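Local coordinates for hypothetical protein PA0094 (Pseudomonas aeruginosa, PDB 1TU1) that is a homodimer essential for delivering the toxin Tse6 to target cells, specifically for loading it onto VgrG1a, at residues A51-A54 / D55-R59; R59-E62 / N63-Q67. All blocks are in the same frame, centred on the assembly; numbering follows the deposited sequence.

In the fold
Both contacts use helix 53-67, which packs against the large antiparallel sheet. Interaction 1 spans the residues leading into the helix and its first turns, and interaction 2 the rest; they meet at Arg59, and their centres are 12 Å apart. Each centre lies 15 Å from the centre of the chain, and the other subunit of the dimer touches neither. The helix changes character along its length: Phe53, Tyr56 and Val57 reach the sheet in 51-59, whereas 59-67 is a surface contact with water bridges. Bound di(hydroxyethyl)ether, probably from crystallisation, comes within about 5 Å of the Tyr56 side chain and about 3 Å of that of Gln60.

Interaction 1. Residues A51-A54 / D55-R59; sequences APFA and DYVAR
The carbonyl oxygen Phe53 O accepts a nearly straight bond from Val57 N at 3.0 Å (N-H...O 164°), and Val57 CG2 rests beside the same oxygen at 3.3 Å. With CG1 anti to its backbone N (chi1 176°), Val57 turns CG2 back along the helix and over one face of the Phe53 ring. The methyl carbon stands 3.8 Å from the centroid of that ring, close to the ring normal though offset toward the rim, a CH-pi contact four residues apart. Tyr56 comes to the same ring obliquely, its CD2 lying 3.9 Å from Phe53 CE1. Both aromatic side chains project outward from the helix to the sheet. This is the N-terminal end of helix 53-67, with Pro52 at the N-cap position, and it is seated on the antiparallel sheet of this DcrB-family domain. Phe53 and Tyr56 both touch Phe106 of strand 98-107, Val57 meets Val87 of strand 84-95, and the Tyr56 hydroxyl is hydrogen-bonded to Asp45. The backbone ladder starts with Tyr56 N to Pro52 O at 3.1 Å, and Ala58 N continues the regular i to i+4 pattern on Ala54 O. Pro52 and Asp55 are both exposed. Pro52 has no N-H, so a capping box with Asp55 cannot form; the carboxylate instead lies against the proline ring, Asp55 OD2 being 3.6 Å from both Pro52 CG and Pro52 CD. At the third position of the helix, the negative charge of Asp55 would probably be favoured by the positive end of the helix dipole.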
loop_
_atom_site.group_PDB
_atom_site.type_symbol
_atom_site.label_atom_id
_atom_site.label_comp_id
_atom_site.label_asym_id
_atom_site.label_seq_id
_atom_site.Cartn_x
_atom_site.Cartn_y
_atom_site.Cartn_z
ATOM N N ALA A 51 -13.350 -20.882 -3.566
ATOM C CA ALA A 51 -14.721 -20.559 -3.956
ATOM C C ALA A 51 -14.787 -19.974 -5.376
ATOM O O ALA A 51 -13.848 -19.273 -5.817
ATOM C CB ALA A 51 -15.332 -19.613 -2.988
ATOM N N PRO A 52 -15.882 -20.257 -6.084
ATOM C CA PRO A 52 -16.121 -19.625 -7.379
ATOM C C PRO A 52 -16.080 -18.107 -7.217
ATOM O O PRO A 52 -16.588 -17.604 -6.222
ATOM C CB PRO A 52 -17.539 -20.082 -7.749
ATOM C CG PRO A 52 -17.736 -21.365 -7.022
ATOM C CD PRO A 52 -16.957 -21.211 -5.728
ATOM N N PHE A 53 -15.489 -17.419 -8.178
ATOM C CA PHE A 53 -15.397 -15.962 -8.170
ATOM C C PHE A 53 -16.768 -15.293 -8.076
ATOM O O PHE A 53 -16.900 -14.245 -7.432
ATOM C CB PHE A 53 -14.679 -15.488 -9.409
ATOM C CG PHE A 53 -14.415 -13.993 -9.428
ATOM C CD1 PHE A 53 -13.716 -13.376 -8.394
ATOM C CD2 PHE A 53 -14.898 -13.209 -10.470
ATOM C CE1 PHE A 53 -13.504 -11.973 -8.414
ATOM C CE2 PHE A 53 -14.668 -11.818 -10.493
ATOM C CZ PHE A 53 -13.956 -11.228 -9.462
ATOM N N ALA A 54 -17.784 -15.886 -8.721
ATOM C CA ALA A 54 -19.147 -15.364 -8.654
ATOM C C ALA A 54 -19.673 -15.352 -7.252
ATOM O O ALA A 54 -20.332 -14.381 -6.866
ATOM C CB ALA A 54 -20.089 -16.160 -9.565
ATOM N N ASP A 55 -19.397 -16.405 -6.484
ATOM C CA ASP A 55 -19.799 -16.477 -5.085
ATOM C C ASP A 55 -19.035 -15.460 -4.230
ATOM O O ASP A 55 -19.605 -14.866 -3.308
ATOM C CB ASP A 55 -19.533 -17.853 -4.490
ATOM C CG ASP A 55 -20.425 -18.956 -5.081
ATOM O OD1 ASP A 55 -21.295 -18.669 -5.948
ATOM O OD2 ASP A 55 -20.254 -20.142 -4.734
ATOM N N TYR A 56 -17.745 -15.292 -4.512
ATOM C CA TYR A 56 -16.936 -14.284 -3.803
ATOM C C TYR A 56 -17.555 -12.895 -3.989
ATOM O O TYR A 56 -17.757 -12.173 -3.014
ATOM C CB TYR A 56 -15.449 -14.302 -4.266
ATOM C CG TYR A 56 -14.735 -13.034 -3.840
ATOM C CD1 TYR A 56 -14.153 -12.931 -2.582
ATOM C CD2 TYR A 56 -14.707 -11.925 -4.670
ATOM C CE1 TYR A 56 -13.546 -11.731 -2.165
ATOM C CE2 TYR A 56 -14.108 -10.737 -4.279
ATOM C CZ TYR A 56 -13.534 -10.641 -3.032
ATOM O OH TYR A 56 -12.958 -9.461 -2.654
ATOM N N VAL A 57 -17.878 -12.536 -5.232
ATOM C CA VAL A 57 -18.455 -11.235 -5.534
ATOM C C VAL A 57 -19.834 -11.078 -4.866
ATOM O O VAL A 57 -20.158 -10.005 -4.324
ATOM C CB VAL A 57 -18.522 -10.960 -7.050
ATOM C CG1 VAL A 57 -19.225 -9.647 -7.337
ATOM C CG2 VAL A 57 -17.116 -10.916 -7.661
ATOM N N ALA A 58 -20.622 -12.163 -4.854
ATOM C CA ALA A 58 -21.939 -12.125 -4.229
ATOM C C ALA A 58 -21.780 -11.818 -2.751
ATOM O O ALA A 58 -22.581 -11.061 -2.201
ATOM C CB ALA A 58 -22.703 -13.448 -4.435
ATOM N N ARG A 59 -20.756 -12.392 -2.119
ATOM C CA ARG A 59 -20.491 -12.181 -0.699
ATOM C C ARG A 59 -20.119 -10.714 -0.425
ATOM O O ARG A 59 -20.562 -10.143 0.568
ATOM C CB ARG A 59 -19.408 -13.132 -0.164
ATOM C CG ARG A 59 -19.037 -12.913 1.318
ATOM C CD ARG A 59 -18.106 -13.947 1.928
ATOM N NE ARG A 59 -16.865 -14.128 1.168
ATOM C CZ ARG A 59 -15.720 -13.448 1.357
ATOM N NH1 ARG A 59 -15.588 -12.527 2.305
ATOM N NH2 ARG A 59 -14.685 -13.720 0.585
#

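Interaction 2. Residues R59-E62 / N63-Q67; sequences RQLE and NAEKQ
The C-terminal half of helix 53-67 joins 59-62 to 63-67 through i to i+4 pairs, among them Arg59 with Asn63. Asn63 N donates to Arg59 O at 2.8 Å, and the carboxamide carbon Asn63 CG folds back to within 3.2 Å of that same oxygen, because CG stands beside the backbone N (chi1 -72°). The two side chains then run alongside each other, pointing the same way, with Asn63 ND2 placed 4.0 Å from Arg59 CG and the amide plane turned 67° from that of the guanidinium. Two waters bridge Asn63 to the preceding turn. One accepts from Arg59 NH1 and, weakly, from Asn63 ND2; the second accepts from Asn63 ND2 at 3.0 Å and donates to Gln60 OE1, a short and somewhat doubtful contact. Gln60 OE1 is also hydrogen-bonded to O1 of the bound di(hydroxyethyl)ether, probably from the crystallisation liquor, while Gln60 NE2 lies over one face of the Arg59 guanidinium, offset toward its rim. The backbone ladder runs on through Ala64 N to Gln60 O, Glu65 N to Leu61 O and Lys66 N to Glu62 O. At the last turn Gln67 NE2 donates to Asn63 O at 3.2 Å, from above the carbonyl plane, and Gln67 N adds a weak bond. Lys66 was modelled in two conformers, so its contacts are tentative: in one, CE passes 3.5 Å from Glu62 CG and NZ pairs with Glu65 OE1 in a salt bridge. Arg59 NH2 bonds to Ser47 in the segment between strand 38-45 and the helix, and Leu61, Ala64 and Glu65 touch Phe71, in the loop leading to strand 72-81.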
loop_
_atom_site.group_PDB
_atom_site.type_symbol
_atom_site.label_atom_id
_atom_site.label_comp_id
_atom_site.label_asym_id
_atom_site.label_seq_id
_atom_site.Cartn_x
_atom_site.Cartn_y
_atom_site.Cartn_z
ATOM N N ARG A 59 -20.756 -12.392 -2.119
ATOM C CA ARG A 59 -20.491 -12.181 -0.699
ATOM C C ARG A 59 -20.119 -10.714 -0.425
ATOM O O ARG A 59 -20.562 -10.143 0.568
ATOM C CB ARG A 59 -19.408 -13.132 -0.164
ATOM C CG ARG A 59 -19.037 -12.913 1.318
ATOM C CD ARG A 59 -18.106 -13.947 1.928
ATOM N NE ARG A 59 -16.865 -14.128 1.168
ATOM C CZ ARG A 59 -15.720 -13.448 1.357
ATOM N NH1 ARG A 59 -15.588 -12.527 2.305
ATOM N NH2 ARG A 59 -14.685 -13.720 0.585
ATOM N N GLN A 60 -19.323 -10.115 -1.305
ATOM C CA GLN A 60 -18.955 -8.704 -1.165
ATOM C C GLN A 60 -20.207 -7.833 -1.180
ATOM O O GLN A 60 -20.341 -6.925 -0.371
ATOM C CB GLN A 60 -18.010 -8.271 -2.282
ATOM C CG GLN A 60 -16.711 -9.053 -2.292
ATOM C CD GLN A 60 -16.071 -9.104 -0.932
ATOM O OE1 GLN A 60 -15.863 -8.054 -0.305
ATOM N NE2 GLN A 60 -15.756 -10.305 -0.455
ATOM N N LEU A 61 -21.116 -8.121 -2.104
ATOM C CA LEU A 61 -22.344 -7.351 -2.237
ATOM C C LEU A 61 -23.218 -7.481 -1.001
ATOM O O LEU A 61 -23.783 -6.486 -0.544
ATOM C CB LEU A 61 -23.124 -7.778 -3.468
ATOM C CG LEU A 61 -22.990 -6.868 -4.676
ATOM C CD1 LEU A 61 -23.408 -7.630 -5.939
ATOM C CD2 LEU A 61 -23.837 -5.596 -4.454
ATOM N N GLU A 62 -23.309 -8.700 -0.469
ATOM C CA GLU A 62 -24.036 -8.999 0.759
ATOM C C GLU A 62 -23.392 -8.306 1.953
ATOM O O GLU A 62 -24.092 -7.790 2.826
ATOM C CB GLU A 62 -24.045 -10.507 1.018
ATOM C CG GLU A 62 -24.973 -10.978 2.129
ATOM C CD GLU A 62 -25.055 -12.502 2.241
ATOM O OE1 GLU A 62 -24.013 -13.165 2.488
ATOM O OE2 GLU A 62 -26.174 -13.044 2.077
ATOM N N ASN A 63 -22.065 -8.292 2.006
ATOM C CA ASN A 63 -21.370 -7.548 3.052
ATOM C C ASN A 63 -21.685 -6.059 2.973
ATOM O O ASN A 63 -21.844 -5.420 3.999
ATOM C CB ASN A 63 -19.859 -7.734 2.962
ATOM C CG ASN A 63 -19.418 -9.106 3.381
ATOM O OD1 ASN A 63 -20.167 -9.859 4.023
ATOM N ND2 ASN A 63 -18.182 -9.442 3.032
ATOM N N ALA A 64 -21.779 -5.517 1.761
ATOM C CA ALA A 64 -22.010 -4.088 1.574
ATOM C C ALA A 64 -23.439 -3.707 1.974
ATOM O O ALA A 64 -23.667 -2.667 2.596
ATOM C CB ALA A 64 -21.741 -3.694 0.153
ATOM N N GLU A 65 -24.391 -4.566 1.616
ATOM C CA GLU A 65 -25.798 -4.378 1.955
ATOM C C GLU A 65 -25.977 -4.407 3.464
ATOM O O GLU A 65 -26.748 -3.611 4.006
ATOM C CB GLU A 65 -26.676 -5.457 1.279
ATOM C CG GLU A 65 -26.849 -5.267 -0.235
ATOM C CD GLU A 65 -27.340 -6.513 -0.996
ATOM O OE1 GLU A 65 -27.565 -7.579 -0.382
ATOM O OE2 GLU A 65 -27.502 -6.427 -2.235
ATOM N N LYS A 66 -25.248 -5.295 4.147
ATOM C CA LYS A 66 -25.452 -5.525 5.582
ATOM C C LYS A 66 -24.641 -4.569 6.479
ATOM O O LYS A 66 -25.033 -4.305 7.617
ATOM C CB LYS A 66 -25.141 -6.977 5.973
ATOM C CG LYS A 66 -25.858 -8.117 5.186
ATOM C CD LYS A 66 -27.150 -7.737 4.417
ATOM C CE LYS A 66 -27.282 -8.572 3.144
ATOM N NZ LYS A 66 -28.522 -8.302 2.366
ATOM N N GLN A 67 -23.525 -4.049 5.978
ATOM C CA GLN A 67 -22.576 -3.319 6.821
ATOM C C GLN A 67 -22.465 -1.827 6.519
ATOM O O GLN A 67 -21.943 -1.098 7.351
ATOM C CB GLN A 67 -21.176 -3.956 6.755
ATOM C CG GLN A 67 -21.078 -5.287 7.504
ATOM C CD GLN A 67 -19.766 -6.034 7.260
ATOM O OE1 GLN A 67 -19.016 -6.317 8.201
ATOM N NE2 GLN A 67 -19.501 -6.373 6.008
HETATM O O HOH W 1 -17.148 -12.121 4.898
HETATM O O HOH W 2 -16.633 -7.185 1.899
#